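Local coordinates for protein myosin-I heavy chain (PDB 5EJY) that is an actin-based motor with ATPase activity that acts in the early steps of phagocytosis and in adhesion, represented here by a MyTH4-FERM unit of its tail, at residues K329-Q334 and T367-K372; L340-E345 and N380-H385; L67-S72 and D83-V88. All coordinates share one frame; numbering follows the deposited sequence.

Three helix-helix contacts in one myosin tail piece show different chemistry joining similar elements. Interactions 1 and 2 both use helix 331-346 of the FERM central domain: its first turn meets the start of helix 368-373, and a later part meets the end of helix 375-383. Their centres lie about 15 Å apart and their nearest atoms about 6 Å, without touching. Interaction 3, in the MyTH4 domain, has its centre about 55 Å from that of interaction 1 and about 60 Å from that of interaction 2. One side-chain hydrogen bond and a shared water mark interaction 1, CH-pi contacts interaction 2, and aromatic and apolar packing with a bridging water interaction 3, beside which a polyethylene glycol is bound.

Interaction 1 (K329-Q334 and T367-K372); sequences KDQDYQ and TTDIEK
With CG of Q331 anti to its carbonyl carbon (chi1 -66°) and the chain extended beyond it, the amide reaches across to D369, whose CG lies anti to the backbone N (chi1 171°). Two helix N-termini of the all-helical FERM central domain, those of helices 331-346 and 368-373, meet in this way. Q331 NE2 donates to D369 OD2 from above the carboxylate plane, the amide and carboxylate planes being only 25° apart; the bond is modelled at 2.5 Å, shorter than usual, so its exact length is doubtful. Beside this polar pair, Q331 and I370 slide past each other in opposite directions, with Q331 CG 4.1 Å from I370 CG1. I370 CD1 also packs 3.7 Å from Q334 OE1, so the buried isoleucine is bordered by both glutamines.

Each helix start carries its own N-cap. D330 OD1 accepts from Y333 N at 2.8 Å. T367 OG1 accepts from I370 N at 3.3 Å, and that N-H is shared, weakly, with T367 O. The amide of Q334 is held at both ends, since its NE2 donates to the backbone oxygen of L322 and its OE1 takes a hydrogen bond from a water. That water, which also sits close to T367 OG1, donates to D369 OD2 at 3.0 Å and to Q334 OE1 at 2.7 Å.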
ATOM      1  N   LYS A 329      -2.717  16.437  25.634  1.00 36.84           N
ATOM      2  CA  LYS A 329      -1.676  16.713  26.617  1.00 37.17           C
ATOM      3  C   LYS A 329      -2.235  16.671  28.047  1.00 47.24           C
ATOM      4  O   LYS A 329      -1.522  16.941  29.017  1.00 46.23           O
ATOM      5  CB  LYS A 329      -1.023  18.075  26.335  1.00 39.76           C
ATOM      6  CG  LYS A 329      -0.499  18.250  24.905  1.00 37.20           C
ATOM      7  CD  LYS A 329       0.170  19.609  24.699  1.00 42.98           C
ATOM      8  CE  LYS A 329       0.532  19.853  23.235  1.00 38.74           C
ATOM      9  NZ  LYS A 329       1.395  18.769  22.664  1.00 35.16           N
ATOM     10  N   ASP A 330      -3.513  16.328  28.169  1.00 40.59           N
ATOM     11  CA  ASP A 330      -4.192  16.315  29.459  1.00 40.07           C
ATOM     12  C   ASP A 330      -3.885  15.040  30.251  1.00 48.40           C
ATOM     13  O   ASP A 330      -4.461  13.977  29.989  1.00 38.69           O
ATOM     14  CB  ASP A 330      -5.698  16.460  29.247  1.00 37.79           C
ATOM     15  CG  ASP A 330      -6.477  16.417  30.545  1.00 43.94           C
ATOM     16  OD1 ASP A 330      -5.921  15.967  31.568  1.00 45.91           O
ATOM     17  OD2 ASP A 330      -7.656  16.821  30.539  1.00 42.94           O
ATOM     18  N   GLN A 331      -2.990  15.153  31.229  1.00 41.16           N
ATOM     19  CA  GLN A 331      -2.568  13.990  32.004  1.00 47.72           C
ATOM     20  C   GLN A 331      -3.704  13.406  32.842  1.00 48.32           C
ATOM     21  O   GLN A 331      -3.820  12.181  32.979  1.00 42.62           O
ATOM     22  CB  GLN A 331      -1.395  14.340  32.914  1.00 51.08           C
ATOM     23  CG  GLN A 331      -0.101  14.699  32.207  1.00 51.33           C
ATOM     24  CD  GLN A 331       0.900  15.303  33.175  1.00 59.22           C
ATOM     25  OE1 GLN A 331       0.516  15.979  34.132  1.00 50.16           O
ATOM     26  NE2 GLN A 331       2.184  15.047  32.946  1.00 61.16           N
ATOM     27  N   ASP A 332      -4.531  14.278  33.416  1.00 46.33           N
ATOM     28  CA  ASP A 332      -5.679  13.819  34.191  1.00 47.10           C
ATOM     29  C   ASP A 332      -6.544  12.900  33.336  1.00 43.48           C
ATOM     30  O   ASP A 332      -6.946  11.819  33.774  1.00 41.60           O
ATOM     31  CB  ASP A 332      -6.534  14.992  34.677  1.00 44.33           C
ATOM     32  CG  ASP A 332      -5.931  15.712  35.880  1.00 50.20           C
ATOM     33  OD1 ASP A 332      -4.989  15.187  36.517  1.00 50.24           O
ATOM     34  OD2 ASP A 332      -6.429  16.815  36.192  1.00 55.85           O
ATOM     35  N   TYR A 333      -6.845  13.344  32.120  1.00 43.33           N
ATOM     36  CA  TYR A 333      -7.683  12.549  31.225  1.00 45.67           C
ATOM     37  C   TYR A 333      -7.026  11.221  30.879  1.00 38.39           C
ATOM     38  O   TYR A 333      -7.659  10.166  30.961  1.00 38.57           O
ATOM     39  CB  TYR A 333      -8.008  13.301  29.940  1.00 42.42           C
ATOM     40  CG  TYR A 333      -8.853  12.474  29.000  1.00 37.56           C
ATOM     41  CD1 TYR A 333      -8.266  11.645  28.048  1.00 37.32           C
ATOM     42  CD2 TYR A 333     -10.236  12.507  29.079  1.00 39.17           C
ATOM     43  CE1 TYR A 333      -9.046  10.872  27.193  1.00 33.41           C
ATOM     44  CE2 TYR A 333     -11.019  11.753  28.236  1.00 36.92           C
ATOM     45  CZ  TYR A 333     -10.421  10.937  27.291  1.00 38.14           C
ATOM     46  OH  TYR A 333     -11.218  10.191  26.455  1.00 32.20           O
ATOM     47  N   GLN A 334      -5.756  11.272  30.490  1.00 32.42           N
ATOM     48  CA  GLN A 334      -5.042  10.057  30.130  1.00 40.18           C
ATOM     49  C   GLN A 334      -5.046   9.090  31.309  1.00 41.95           C
ATOM     50  O   GLN A 334      -5.216   7.873  31.147  1.00 32.57           O
ATOM     51  CB  GLN A 334      -3.623  10.385  29.675  1.00 36.27           C
ATOM     52  CG  GLN A 334      -3.590  11.217  28.391  1.00 36.86           C
ATOM     53  CD  GLN A 334      -2.212  11.776  28.088  1.00 41.36           C
ATOM     54  OE1 GLN A 334      -1.447  12.101  28.998  1.00 41.52           O
ATOM     55  NE2 GLN A 334      -1.888  11.889  26.801  1.00 33.62           N
ATOM     56  N   THR A 367       1.330   7.199  29.862  1.00 44.41           N
ATOM     57  CA  THR A 367       2.402   7.739  29.034  1.00 50.04           C
ATOM     58  C   THR A 367       3.698   7.825  29.832  1.00 54.58           C
ATOM     59  O   THR A 367       3.669   7.888  31.060  1.00 51.66           O
ATOM     60  CB  THR A 367       2.062   9.157  28.549  1.00 47.05           C
ATOM     61  OG1 THR A 367       1.796   9.990  29.681  1.00 48.03           O
ATOM     62  CG2 THR A 367       0.835   9.136  27.661  1.00 42.84           C
ATOM     63  N   THR A 368       4.830   7.829  29.132  1.00 55.86           N
ATOM     64  CA  THR A 368       6.127   7.997  29.775  1.00 58.45           C
ATOM     65  C   THR A 368       6.102   9.228  30.670  1.00 57.91           C
ATOM     66  O   THR A 368       6.579   9.205  31.801  1.00 62.73           O
ATOM     67  CB  THR A 368       7.248   8.157  28.737  1.00 60.70           C
ATOM     68  OG1 THR A 368       7.283   7.001  27.891  1.00 57.70           O
ATOM     69  N   ASP A 369       5.529  10.305  30.150  1.00 59.54           N
ATOM     70  CA  ASP A 369       5.389  11.539  30.906  1.00 62.16           C
ATOM     71  C   ASP A 369       4.729  11.286  32.258  1.00 63.40           C
ATOM     72  O   ASP A 369       5.102  11.886  33.270  1.00 62.01           O
ATOM     73  CB  ASP A 369       4.568  12.544  30.102  1.00 63.03           C
ATOM     74  CG  ASP A 369       4.195  13.766  30.905  1.00 66.19           C
ATOM     75  OD1 ASP A 369       5.024  14.215  31.729  1.00 73.19           O
ATOM     76  OD2 ASP A 369       3.070  14.276  30.711  1.00 63.45           O
ATOM     77  N   ILE A 370       3.748  10.393  32.274  1.00 54.93           N
ATOM     78  CA  ILE A 370       3.009  10.109  33.496  1.00 55.34           C
ATOM     79  C   ILE A 370       3.772   9.142  34.405  1.00 56.70           C
ATOM     80  O   ILE A 370       3.645   9.194  35.627  1.00 57.72           O
ATOM     81  CB  ILE A 370       1.592   9.584  33.179  1.00 56.67           C
ATOM     82  CG1 ILE A 370       0.680  10.754  32.806  1.00 51.70           C
ATOM     83  CG2 ILE A 370       1.021   8.824  34.362  1.00 57.10           C
ATOM     84  CD1 ILE A 370      -0.626  10.337  32.163  1.00 47.00           C
ATOM     85  N   GLU A 371       4.577   8.273  33.803  1.00 57.06           N
ATOM     86  CA  GLU A 371       5.417   7.368  34.576  1.00 61.91           C
ATOM     87  C   GLU A 371       6.481   8.149  35.345  1.00 64.44           C
ATOM     88  O   GLU A 371       7.072   7.638  36.296  1.00 63.15           O
ATOM     89  CB  GLU A 371       6.090   6.334  33.668  1.00 59.80           C
ATOM     90  CG  GLU A 371       7.065   5.416  34.402  1.00 64.37           C
ATOM     91  CD  GLU A 371       7.771   4.435  33.481  1.00 68.19           C
ATOM     92  OE1 GLU A 371       7.132   3.936  32.531  1.00 69.67           O
ATOM     93  OE2 GLU A 371       8.969   4.160  33.706  1.00 68.64           O
ATOM     94  N   LYS A 372       6.717   9.390  34.936  1.00 63.51           N
ATOM     95  CA  LYS A 372       7.795  10.180  35.518  1.00 62.92           C
ATOM     96  C   LYS A 372       7.294  11.243  36.483  1.00 64.82           C
ATOM     97  O   LYS A 372       7.940  11.532  37.490  1.00 68.78           O
ATOM     98  CB  LYS A 372       8.632  10.833  34.415  1.00 64.75           C
ATOM     99  CG  LYS A 372       9.774  11.697  34.931  1.00 72.22           C
TER
HETATM  100  O   HOH W   1       1.224  12.397  29.275  1.00 45.29           O

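Interaction 2 (L340-E345 and N380-H385); sequences LKLQFE and NKYKSH
This is a buried, largely apolar helix-to-helix contact in the FERM central domain, where helix 331-346 lies against the end of helix 375-383 and the residues that follow it. No direct hydrogen bond crosses between the segments, and two leucine methyls laid over ring faces do much of the joining. L342 CD2 sits 3.5 Å from the centroid of the Y382 ring, only 16° off its normal. L342 gets there with CG anti to its backbone N (chi1 -175°), which turns the branch toward the tyrosine. Two residues earlier on the same helix, L340 CD2 lies over one face of the H385 imidazole, 3.8 Å from the ring centroid and offset toward the rim.

Between these two pairs runs Q343, whose CG passes 3.9 Å from H385 CB. Both rings are also tethered: Y382 OH is hydrogen-bonded to the backbone oxygen of S347, and H385 NE2 to S339 OG, a bond that links helix 331-346 to the residues after helix 375-383 just before segment 340-345. L340 further touches helix 390-402, and L342 and Y382 both touch helix 351-360, so the contact belongs to the interior of the helical bundle that forms the central lobe of a FERM domain.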
ATOM      1  N   LEU A 340      -8.710   2.871  34.024  1.00 39.94           N
ATOM      2  CA  LEU A 340      -9.829   1.973  33.755  1.00 41.00           C
ATOM      3  C   LEU A 340      -9.387   0.775  32.916  1.00 39.84           C
ATOM      4  O   LEU A 340      -9.791  -0.363  33.179  1.00 38.99           O
ATOM      5  CB  LEU A 340     -10.987   2.722  33.089  1.00 36.76           C
ATOM      6  CG  LEU A 340     -11.774   3.618  34.051  1.00 42.58           C
ATOM      7  CD1 LEU A 340     -12.702   4.562  33.312  1.00 38.51           C
ATOM      8  CD2 LEU A 340     -12.558   2.764  35.057  1.00 40.24           C
ATOM      9  N   LYS A 341      -8.540   1.029  31.920  1.00 39.29           N
ATOM     10  CA  LYS A 341      -8.022  -0.042  31.068  1.00 40.18           C
ATOM     11  C   LYS A 341      -7.230  -1.056  31.897  1.00 43.35           C
ATOM     12  O   LYS A 341      -7.297  -2.268  31.661  1.00 35.45           O
ATOM     13  CB  LYS A 341      -7.160   0.538  29.944  1.00 36.44           C
ATOM     14  CG  LYS A 341      -6.602  -0.490  28.959  1.00 36.55           C
ATOM     15  CD  LYS A 341      -5.864   0.200  27.810  1.00 39.56           C
ATOM     16  CE  LYS A 341      -4.819  -0.704  27.149  1.00 48.02           C
ATOM     17  NZ  LYS A 341      -3.961   0.077  26.190  1.00 40.59           N
ATOM     18  N   LEU A 342      -6.490  -0.562  32.882  1.00 37.14           N
ATOM     19  CA  LEU A 342      -5.715  -1.445  33.744  1.00 40.37           C
ATOM     20  C   LEU A 342      -6.631  -2.289  34.627  1.00 34.01           C
ATOM     21  O   LEU A 342      -6.380  -3.478  34.837  1.00 44.07           O
ATOM     22  CB  LEU A 342      -4.728  -0.644  34.602  1.00 44.42           C
ATOM     23  CG  LEU A 342      -3.765  -1.467  35.465  1.00 47.95           C
ATOM     24  CD1 LEU A 342      -3.031  -2.512  34.635  1.00 43.77           C
ATOM     25  CD2 LEU A 342      -2.770  -0.550  36.183  1.00 46.20           C
ATOM     26  N   GLN A 343      -7.700  -1.684  35.133  1.00 35.86           N
ATOM     27  CA  GLN A 343      -8.647  -2.417  35.966  1.00 42.47           C
ATOM     28  C   GLN A 343      -9.327  -3.511  35.145  1.00 45.14           C
ATOM     29  O   GLN A 343      -9.650  -4.592  35.655  1.00 41.19           O
ATOM     30  CB  GLN A 343      -9.692  -1.473  36.553  1.00 39.44           C
ATOM     31  CG  GLN A 343     -10.717  -2.156  37.464  1.00 41.06           C
ATOM     32  CD  GLN A 343     -10.090  -2.853  38.672  1.00 49.65           C
ATOM     33  OE1 GLN A 343     -10.704  -3.735  39.281  1.00 49.65           O
ATOM     34  NE2 GLN A 343      -8.866  -2.464  39.019  1.00 47.94           N
ATOM     35  N   PHE A 344      -9.538  -3.218  33.866  1.00 37.67           N
ATOM     36  CA  PHE A 344     -10.170  -4.162  32.953  1.00 36.07           C
ATOM     37  C   PHE A 344      -9.248  -5.342  32.678  1.00 35.63           C
ATOM     38  O   PHE A 344      -9.641  -6.505  32.843  1.00 36.65           O
ATOM     39  CB  PHE A 344     -10.566  -3.459  31.647  1.00 37.68           C
ATOM     40  CG  PHE A 344     -11.037  -4.399  30.572  1.00 37.19           C
ATOM     41  CD1 PHE A 344     -12.296  -4.974  30.638  1.00 36.63           C
ATOM     42  CD2 PHE A 344     -10.221  -4.703  29.496  1.00 36.84           C
ATOM     43  CE1 PHE A 344     -12.729  -5.849  29.646  1.00 37.33           C
ATOM     44  CE2 PHE A 344     -10.650  -5.578  28.505  1.00 40.83           C
ATOM     45  CZ  PHE A 344     -11.902  -6.140  28.581  1.00 35.09           C
ATOM     46  N   GLU A 345      -8.015  -5.047  32.280  1.00 31.08           N
ATOM     47  CA  GLU A 345      -7.078  -6.088  31.884  1.00 36.48           C
ATOM     48  C   GLU A 345      -6.461  -6.872  33.047  1.00 42.41           C
ATOM     49  O   GLU A 345      -6.162  -8.054  32.909  1.00 38.59           O
ATOM     50  CB  GLU A 345      -5.970  -5.513  30.999  1.00 38.65           C
ATOM     51  CG  GLU A 345      -6.470  -4.980  29.666  1.00 35.18           C
ATOM     52  CD  GLU A 345      -5.352  -4.531  28.746  1.00 45.87           C
ATOM     53  OE1 GLU A 345      -4.178  -4.838  29.029  1.00 46.41           O
ATOM     54  OE2 GLU A 345      -5.645  -3.867  27.729  1.00 55.99           O
ATOM     55  N   ASN A 380      -2.833   5.714  42.245  1.00 48.86           N
ATOM     56  CA  ASN A 380      -3.929   6.097  43.120  1.00 51.93           C
ATOM     57  C   ASN A 380      -5.285   6.042  42.433  1.00 49.81           C
ATOM     58  O   ASN A 380      -6.276   5.622  43.030  1.00 48.84           O
ATOM     59  N   LYS A 381      -5.340   6.485  41.183  1.00 50.43           N
ATOM     60  CA  LYS A 381      -6.590   6.445  40.438  1.00 47.83           C
ATOM     61  C   LYS A 381      -6.963   4.987  40.176  1.00 44.80           C
ATOM     62  O   LYS A 381      -8.140   4.629  40.164  1.00 50.76           O
ATOM     63  CB  LYS A 381      -6.465   7.220  39.123  1.00 51.78           C
ATOM     64  CG  LYS A 381      -7.797   7.486  38.422  1.00 47.67           C
ATOM     65  CD  LYS A 381      -8.619   8.539  39.152  1.00 47.70           C
ATOM     66  CE  LYS A 381      -9.948   8.783  38.455  1.00 50.93           C
ATOM     67  NZ  LYS A 381     -10.646  10.002  38.956  1.00 55.33           N
ATOM     68  N   TYR A 382      -5.944   4.153  39.986  1.00 39.35           N
ATOM     69  CA  TYR A 382      -6.124   2.728  39.721  1.00 47.10           C
ATOM     70  C   TYR A 382      -6.673   2.026  40.962  1.00 53.65           C
ATOM     71  O   TYR A 382      -7.702   1.340  40.896  1.00 47.85           O
ATOM     72  CB  TYR A 382      -4.785   2.118  39.293  1.00 43.10           C
ATOM     73  CG  TYR A 382      -4.731   0.606  39.229  1.00 47.79           C
ATOM     74  CD1 TYR A 382      -3.553  -0.067  39.526  1.00 43.34           C
ATOM     75  CD2 TYR A 382      -5.835  -0.145  38.840  1.00 41.26           C
ATOM     76  CE1 TYR A 382      -3.478  -1.442  39.465  1.00 51.95           C
ATOM     77  CE2 TYR A 382      -5.770  -1.529  38.779  1.00 45.64           C
ATOM     78  CZ  TYR A 382      -4.585  -2.169  39.092  1.00 47.57           C
ATOM     79  OH  TYR A 382      -4.493  -3.540  39.037  1.00 49.47           O
ATOM     80  N   LYS A 383      -5.990   2.214  42.093  1.00 54.28           N
ATOM     81  CA  LYS A 383      -6.455   1.681  43.374  1.00 52.61           C
ATOM     82  C   LYS A 383      -7.914   2.049  43.603  1.00 50.37           C
ATOM     83  O   LYS A 383      -8.681   1.272  44.170  1.00 55.03           O
ATOM     84  CB  LYS A 383      -5.607   2.225  44.526  1.00 56.89           C
ATOM     85  CG  LYS A 383      -4.234   1.583  44.679  1.00 59.43           C
ATOM     86  CD  LYS A 383      -3.525   2.151  45.905  1.00 62.91           C
ATOM     87  CE  LYS A 383      -2.234   1.408  46.217  1.00 63.76           C
ATOM     88  NZ  LYS A 383      -1.613   1.917  47.478  1.00 62.79           N
ATOM     89  N   SER A 384      -8.288   3.237  43.141  1.00 43.80           N
ATOM     90  CA  SER A 384      -9.633   3.775  43.314  1.00 47.13           C
ATOM     91  C   SER A 384     -10.765   2.953  42.690  1.00 53.53           C
ATOM     92  O   SER A 384     -11.926   3.117  43.067  1.00 59.71           O
ATOM     93  CB  SER A 384      -9.689   5.195  42.746  1.00 49.78           C
ATOM     94  OG  SER A 384     -11.023   5.583  42.460  1.00 55.25           O
ATOM     95  N   HIS A 385     -10.444   2.087  41.731  1.00 52.46           N
ATOM     96  CA  HIS A 385     -11.491   1.405  40.960  1.00 51.40           C
ATOM     97  C   HIS A 385     -12.012   0.100  41.569  1.00 55.22           C
ATOM     98  O   HIS A 385     -12.057  -0.932  40.892  1.00 52.51           O
ATOM     99  CB  HIS A 385     -11.023   1.169  39.522  1.00 45.79           C
ATOM    100  CG  HIS A 385     -10.683   2.429  38.789  1.00 45.24           C
ATOM    101  ND1 HIS A 385     -11.617   3.409  38.527  1.00 42.91           N
ATOM    102  CD2 HIS A 385      -9.516   2.870  38.262  1.00 44.21           C
ATOM    103  CE1 HIS A 385     -11.039   4.399  37.868  1.00 45.79           C
ATOM    104  NE2 HIS A 385      -9.765   4.096  37.695  1.00 43.05           N
TER

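Interaction 3 (L67-S72 and D83-V88); sequences LHYMNS and DFYSPV
Y69 inserts its ring between F84 and V88, and here most of the close apolar contacts gather. Its CG stands anti to the backbone N (chi1 180°), directing the ring from helix 53-70 toward helix 81-97. V88 CG2 comes within 3.5 Å of Y69 CD2, while Y69 CE2 lies 3.6 Å from F84 CE2. The two aromatic rings meet obliquely, with centroids 5.2 Å apart and planes at 54°. P87 CG approaches the tyrosine near the plane of its ring, at the edge.

Both helices belong to the helical MyTH4 domain, and helix 119-133 backs this packing: L128 touches Y69 and V88, R124 makes a cation-pi contact with the Y69 ring, and Y69 OH is hydrogen-bonded to E127 OE1.

Beyond the tyrosine ring the contact becomes more polar. S72 OG donates to Y69 O and rests 3.4 Å from F84 CE1. A water donates both to S72 OG, at 2.9 Å, and to F84 O, at 2.7 Å, bridging the segments. On the solvent side the packing is loose: H68 meets P87 CG only lightly, and a bound polyethylene glycol, probably from the crystallisation liquor, lies about 3 Å from the histidine side chain.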
ATOM      1  N   LEU A  67      19.850 -13.219 -21.056  1.00 30.64           N
ATOM      2  CA  LEU A  67      20.716 -14.387 -21.162  1.00 34.02           C
ATOM      3  C   LEU A  67      21.282 -14.766 -19.801  1.00 35.89           C
ATOM      4  O   LEU A  67      21.318 -15.945 -19.436  1.00 35.34           O
ATOM      5  CB  LEU A  67      21.857 -14.119 -22.141  1.00 32.46           C
ATOM      6  CG  LEU A  67      21.438 -14.017 -23.606  1.00 36.92           C
ATOM      7  CD1 LEU A  67      22.623 -13.645 -24.487  1.00 39.37           C
ATOM      8  CD2 LEU A  67      20.815 -15.318 -24.048  1.00 36.65           C
ATOM      9  N   HIS A  68      21.733 -13.759 -19.054  1.00 34.71           N
ATOM     10  CA  HIS A  68      22.302 -14.007 -17.732  1.00 37.61           C
ATOM     11  C   HIS A  68      21.314 -14.686 -16.786  1.00 37.58           C
ATOM     12  O   HIS A  68      21.683 -15.606 -16.056  1.00 41.38           O
ATOM     13  CB  HIS A  68      22.811 -12.711 -17.111  1.00 37.31           C
ATOM     14  CG  HIS A  68      23.605 -12.917 -15.863  1.00 44.61           C
ATOM     15  ND1 HIS A  68      23.028 -12.943 -14.611  1.00 46.96           N
ATOM     16  CD2 HIS A  68      24.929 -13.120 -15.672  1.00 43.98           C
ATOM     17  CE1 HIS A  68      23.965 -13.145 -13.702  1.00 48.72           C
ATOM     18  NE2 HIS A  68      25.127 -13.260 -14.321  1.00 49.10           N
ATOM     19  N   TYR A  69      20.063 -14.228 -16.780  1.00 38.81           N
ATOM     20  CA  TYR A  69      19.056 -14.823 -15.900  1.00 36.98           C
ATOM     21  C   TYR A  69      18.720 -16.233 -16.361  1.00 33.64           C
ATOM     22  O   TYR A  69      18.573 -17.144 -15.547  1.00 36.19           O
ATOM     23  CB  TYR A  69      17.779 -13.976 -15.835  1.00 29.44           C
ATOM     24  CG  TYR A  69      16.715 -14.573 -14.936  1.00 27.09           C
ATOM     25  CD1 TYR A  69      15.708 -15.377 -15.455  1.00 26.18           C
ATOM     26  CD2 TYR A  69      16.720 -14.333 -13.571  1.00 31.91           C
ATOM     27  CE1 TYR A  69      14.731 -15.932 -14.630  1.00 30.01           C
ATOM     28  CE2 TYR A  69      15.755 -14.885 -12.741  1.00 30.78           C
ATOM     29  CZ  TYR A  69      14.767 -15.675 -13.269  1.00 28.85           C
ATOM     30  OH  TYR A  69      13.813 -16.217 -12.440  1.00 30.63           O
ATOM     31  N   MET A  70      18.593 -16.407 -17.672  1.00 35.27           N
ATOM     32  CA  MET A  70      18.275 -17.710 -18.241  1.00 35.54           C
ATOM     33  C   MET A  70      19.327 -18.758 -17.887  1.00 34.10           C
ATOM     34  O   MET A  70      18.999 -19.912 -17.636  1.00 36.43           O
ATOM     35  CB  MET A  70      18.151 -17.612 -19.758  1.00 36.69           C
ATOM     36  CG  MET A  70      16.919 -16.878 -20.214  1.00 34.07           C
ATOM     37  SD  MET A  70      16.885 -16.691 -21.989  1.00 36.91           S
ATOM     38  CE  MET A  70      17.026 -18.407 -22.517  1.00 26.49           C
ATOM     39  N   ASN A  71      20.582 -18.328 -17.854  1.00 39.05           N
ATOM     40  CA  ASN A  71      21.718 -19.221 -17.671  1.00 44.51           C
ATOM     41  C   ASN A  71      22.155 -19.377 -16.222  1.00 45.87           C
ATOM     42  O   ASN A  71      23.085 -20.127 -15.933  1.00 48.26           O
ATOM     43  CB  ASN A  71      22.908 -18.710 -18.496  1.00 41.34           C
ATOM     44  CG  ASN A  71      22.684 -18.855 -19.986  1.00 43.25           C
ATOM     45  OD1 ASN A  71      21.943 -19.733 -20.425  1.00 38.51           O
ATOM     46  ND2 ASN A  71      23.324 -17.998 -20.772  1.00 40.04           N
ATOM     47  N   SER A  72      21.498 -18.670 -15.306  1.00 42.02           N
ATOM     48  CA  SER A  72      21.991 -18.612 -13.933  1.00 45.86           C
ATOM     49  C   SER A  72      21.638 -19.858 -13.130  1.00 45.52           C
ATOM     50  O   SER A  72      20.624 -20.506 -13.376  1.00 47.30           O
ATOM     51  CB  SER A  72      21.518 -17.335 -13.213  1.00 45.90           C
ATOM     52  OG  SER A  72      20.117 -17.347 -13.017  1.00 46.92           O
ATOM     53  N   ASP A  83      21.440 -11.012  -5.675  1.00 47.72           N
ATOM     54  CA  ASP A  83      22.266 -11.229  -6.853  1.00 46.10           C
ATOM     55  C   ASP A  83      21.462 -11.926  -7.954  1.00 43.11           C
ATOM     56  O   ASP A  83      21.495 -11.525  -9.119  1.00 41.97           O
ATOM     57  CB  ASP A  83      23.498 -12.058  -6.481  1.00 52.44           C
ATOM     58  CG  ASP A  83      24.435 -12.268  -7.653  1.00 53.73           C
ATOM     59  OD1 ASP A  83      24.599 -11.329  -8.459  1.00 62.13           O
ATOM     60  OD2 ASP A  83      25.001 -13.373  -7.771  1.00 62.70           O
ATOM     61  N   PHE A  84      20.733 -12.967  -7.572  1.00 40.56           N
ATOM     62  CA  PHE A  84      19.918 -13.729  -8.509  1.00 39.17           C
ATOM     63  C   PHE A  84      18.933 -12.856  -9.294  1.00 38.10           C
ATOM     64  O   PHE A  84      18.693 -13.081 -10.477  1.00 33.66           O
ATOM     65  CB  PHE A  84      19.144 -14.809  -7.760  1.00 42.17           C
ATOM     66  CG  PHE A  84      18.304 -15.677  -8.647  1.00 41.49           C
ATOM     67  CD1 PHE A  84      18.890 -16.649  -9.441  1.00 45.15           C
ATOM     68  CD2 PHE A  84      16.926 -15.529  -8.683  1.00 37.48           C
ATOM     69  CE1 PHE A  84      18.128 -17.454 -10.259  1.00 36.32           C
ATOM     70  CE2 PHE A  84      16.148 -16.333  -9.500  1.00 40.25           C
ATOM     71  CZ  PHE A  84      16.751 -17.301 -10.291  1.00 44.85           C
ATOM     72  N   TYR A  85      18.356 -11.867  -8.627  1.00 34.84           N
ATOM     73  CA  TYR A  85      17.343 -11.025  -9.255  1.00 34.18           C
ATOM     74  C   TYR A  85      17.878  -9.735  -9.857  1.00 34.11           C
ATOM     75  O   TYR A  85      17.139  -9.012 -10.525  1.00 31.58           O
ATOM     76  CB  TYR A  85      16.208 -10.727  -8.272  1.00 29.06           C
ATOM     77  CG  TYR A  85      15.348 -11.935  -8.031  1.00 29.92           C
ATOM     78  CD1 TYR A  85      14.529 -12.428  -9.034  1.00 27.71           C
ATOM     79  CD2 TYR A  85      15.373 -12.602  -6.813  1.00 32.51           C
ATOM     80  CE1 TYR A  85      13.747 -13.553  -8.833  1.00 28.06           C
ATOM     81  CE2 TYR A  85      14.594 -13.722  -6.598  1.00 31.65           C
ATOM     82  CZ  TYR A  85      13.784 -14.191  -7.609  1.00 33.61           C
ATOM     83  OH  TYR A  85      13.002 -15.294  -7.401  1.00 31.71           O
ATOM     84  N   SER A  86      19.157  -9.447  -9.633  1.00 35.74           N
ATOM     85  CA  SER A  86      19.745  -8.216 -10.147  1.00 34.70           C
ATOM     86  C   SER A  86      19.551  -7.995 -11.659  1.00 30.30           C
ATOM     87  O   SER A  86      19.225  -6.880 -12.076  1.00 32.02           O
ATOM     88  CB  SER A  86      21.224  -8.079  -9.740  1.00 40.57           C
ATOM     89  OG  SER A  86      22.016  -9.117 -10.287  1.00 42.52           O
ATOM     90  N   PRO A  87      19.743  -9.038 -12.485  1.00 32.51           N
ATOM     91  CA  PRO A  87      19.471  -8.784 -13.908  1.00 32.65           C
ATOM     92  C   PRO A  87      17.993  -8.488 -14.171  1.00 28.28           C
ATOM     93  O   PRO A  87      17.680  -7.721 -15.083  1.00 25.46           O
ATOM     94  CB  PRO A  87      19.884 -10.097 -14.592  1.00 32.55           C
ATOM     95  CG  PRO A  87      19.798 -11.134 -13.509  1.00 34.55           C
ATOM     96  CD  PRO A  87      20.194 -10.419 -12.243  1.00 33.60           C
ATOM     97  N   VAL A  88      17.105  -9.095 -13.386  1.00 26.26           N
ATOM     98  CA  VAL A  88      15.669  -8.835 -13.495  1.00 27.70           C
ATOM     99  C   VAL A  88      15.333  -7.382 -13.126  1.00 26.75           C
ATOM    100  O   VAL A  88      14.595  -6.696 -13.841  1.00 25.94           O
ATOM    101  CB  VAL A  88      14.844  -9.816 -12.630  1.00 29.56           C
ATOM    102  CG1 VAL A  88      13.365  -9.471 -12.679  1.00 25.12           C
ATOM    103  CG2 VAL A  88      15.064 -11.242 -13.098  1.00 27.22           C
TER
HETATM  104  O   HOH W   2      20.194 -14.542 -12.231  1.00 42.10           O